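Local coordinates for DNA/RNA-binding protein Alba (PDB 4Z9E) that probably binds double-stranded DNA tightly but without sequence specificity, and takes part in compacting the archaeal chromosome, at residues Ile33-Gly38 / Val80-Ile85. Numbering follows the deposited sequence.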
loop_
_atom_site.group_PDB
_atom_site.type_symbol
_atom_site.label_atom_id
_atom_site.label_comp_id
_atom_site.label_asym_id
_atom_site.label_seq_id
_atom_site.Cartn_x
_atom_site.Cartn_y
_atom_site.Cartn_z
ATOM N N ILE A 33 10.453 -7.585 -7.429
ATOM C CA ILE A 33 9.988 -7.184 -6.122
ATOM C C ILE A 33 10.215 -5.694 -5.929
ATOM O O ILE A 33 11.350 -5.213 -5.979
ATOM C CB ILE A 33 10.812 -7.864 -5.006
ATOM C CG1 ILE A 33 10.848 -9.400 -5.157
ATOM C CG2 ILE A 33 10.356 -7.378 -3.630
ATOM C CD1 ILE A 33 9.621 -10.141 -4.666
ATOM N N ILE A 34 9.146 -4.970 -5.647
ATOM C CA ILE A 34 9.273 -3.579 -5.260
ATOM C C ILE A 34 9.005 -3.476 -3.757
ATOM O O ILE A 34 8.011 -4.018 -3.261
ATOM C CB ILE A 34 8.263 -2.711 -6.033
ATOM C CG1 ILE A 34 8.482 -2.870 -7.540
ATOM C CG2 ILE A 34 8.363 -1.261 -5.594
ATOM C CD1 ILE A 34 7.246 -2.595 -8.374
ATOM N N LYS A 35 9.867 -2.756 -3.050
ATOM C CA LYS A 35 9.819 -2.675 -1.593
ATOM C C LYS A 35 9.945 -1.232 -1.131
ATOM O O LYS A 35 10.788 -0.506 -1.623
ATOM C CB LYS A 35 10.945 -3.529 -0.983
ATOM C CG LYS A 35 10.961 -3.587 0.540
ATOM C CD LYS A 35 10.096 -4.718 1.117
ATOM C CE LYS A 35 9.382 -4.310 2.416
ATOM N NZ LYS A 35 10.247 -3.584 3.398
ATOM N N ALA A 36 9.099 -0.818 -0.186
ATOM C CA ALA A 36 9.167 0.517 0.389
ATOM C C ALA A 36 8.652 0.546 1.833
ATOM O O ALA A 36 7.898 -0.334 2.240
ATOM C CB ALA A 36 8.358 1.495 -0.463
ATOM N N ARG A 37 9.012 1.597 2.569
ATOM C CA ARG A 37 8.661 1.775 3.965
ATOM C C ARG A 37 8.135 3.186 4.198
ATOM O O ARG A 37 8.588 4.146 3.562
ATOM C CB ARG A 37 9.906 1.633 4.854
ATOM C CG ARG A 37 10.673 0.333 4.773
ATOM C CD ARG A 37 11.488 0.215 6.051
ATOM N NE ARG A 37 12.865 -0.189 5.824
ATOM C CZ ARG A 37 13.826 0.629 5.394
ATOM N NH1 ARG A 37 13.553 1.901 5.124
ATOM N NH2 ARG A 37 15.065 0.172 5.225
ATOM N N GLY A 38 7.221 3.313 5.159
ATOM C CA GLY A 38 6.736 4.612 5.593
ATOM C C GLY A 38 6.005 5.389 4.507
ATOM O O GLY A 38 5.174 4.848 3.801
ATOM N N VAL A 80 7.565 1.096 11.674
ATOM C CA VAL A 80 7.236 1.583 10.354
ATOM C C VAL A 80 6.572 0.520 9.522
ATOM O O VAL A 80 6.959 -0.651 9.604
ATOM C CB VAL A 80 8.513 2.167 9.687
ATOM C CG1 VAL A 80 9.564 1.089 9.366
ATOM C CG2 VAL A 80 8.171 3.076 8.532
ATOM N N SER A 81 5.549 0.932 8.758
ATOM C CA SER A 81 4.859 0.061 7.796
ATOM C C SER A 81 5.733 -0.209 6.552
ATOM O O SER A 81 6.546 0.622 6.129
ATOM C CB SER A 81 3.550 0.708 7.348
ATOM O OG SER A 81 2.532 0.636 8.337
ATOM N N SER A 82 5.551 -1.375 5.953
ATOM C CA SER A 82 6.299 -1.717 4.770
ATOM C C SER A 82 5.424 -2.473 3.758
ATOM O O SER A 82 4.445 -3.148 4.133
ATOM C CB SER A 82 7.548 -2.520 5.147
ATOM O OG SER A 82 7.311 -3.897 4.992
ATOM N N ILE A 83 5.771 -2.349 2.481
ATOM C CA ILE A 83 5.063 -3.066 1.428
ATOM C C ILE A 83 6.100 -3.747 0.563
ATOM O O ILE A 83 7.205 -3.239 0.381
ATOM C CB ILE A 83 4.117 -2.164 0.606
ATOM C CG1 ILE A 83 3.257 -2.991 -0.348
ATOM C CG2 ILE A 83 4.906 -1.153 -0.191
ATOM C CD1 ILE A 83 2.142 -2.212 -1.031
ATOM N N GLU A 84 5.731 -4.926 0.081
ATOM C CA GLU A 84 6.508 -5.674 -0.870
ATOM C C GLU A 84 5.512 -6.043 -1.955
ATOM O O GLU A 84 4.499 -6.699 -1.669
ATOM C CB GLU A 84 7.090 -6.909 -0.194
ATOM C CG GLU A 84 7.838 -7.880 -1.086
ATOM C CD GLU A 84 8.232 -9.168 -0.352
ATOM O OE1 GLU A 84 8.723 -9.085 0.807
ATOM O OE2 GLU A 84 8.053 -10.270 -0.928
ATOM N N ILE A 85 5.774 -5.570 -3.179
ATOM C CA ILE A 85 4.936 -5.855 -4.363
ATOM C C ILE A 85 5.713 -6.709 -5.370
ATOM O O ILE A 85 6.792 -6.312 -5.850
ATOM C CB ILE A 85 4.454 -4.562 -5.073
ATOM C CG1 ILE A 85 3.791 -3.599 -4.097
ATOM C CG2 ILE A 85 3.474 -4.875 -6.188
ATOM C CD1 ILE A 85 3.730 -2.172 -4.610
#
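Ile34 and Ile85 grip each other through two nearly straight backbone bonds, Ile34 N to Ile85 O and Ile85 N to Ile34 O, each 2.7 Å long. Ala36 and Ile83 form the next hydrogen-bonded pair, and Gly38 N closes the series on Ser81 O at 2.9 Å, joining antiparallel strands 31-37 and 80-88 at the middle of the Alba sheet. Between these pairs, in non-hydrogen-bonded positions, stand Lys35 with Glu84 and Arg37 with Ser82. Lys35 leaves its strand with CG anti to the backbone N (chi1 -177°), then bends so that CE passes over the neighbouring strand, 3.2 Å from Ile83 O and 3.3 Å from Ser82 OG. Its ammonium is thereby carried toward Ser82, to a salt bridge with Glu69 of strand 60-69; with an alanine here, that carboxylate is likely to lose its lysine mate, and Ser82 the chain lying over it. Glu84 turns instead toward Ile33, its CG lying 3.6 Å from Ile33 CG2, while Val80 CG2 rests against the backbone of Gly38, 3.5 Å from its N. The opposite face is largely apolar: Ile34 and Ile85 meet CB to CB at 4.3 Å, and Ile34 and Ala36 pack on helix 41-55. The contact thus illustrates a two-faced sheet, one side apolar and packed partly on a helix, the other largely polar and charged, where one lysine reaches across the middle strand to a carboxylate on the third.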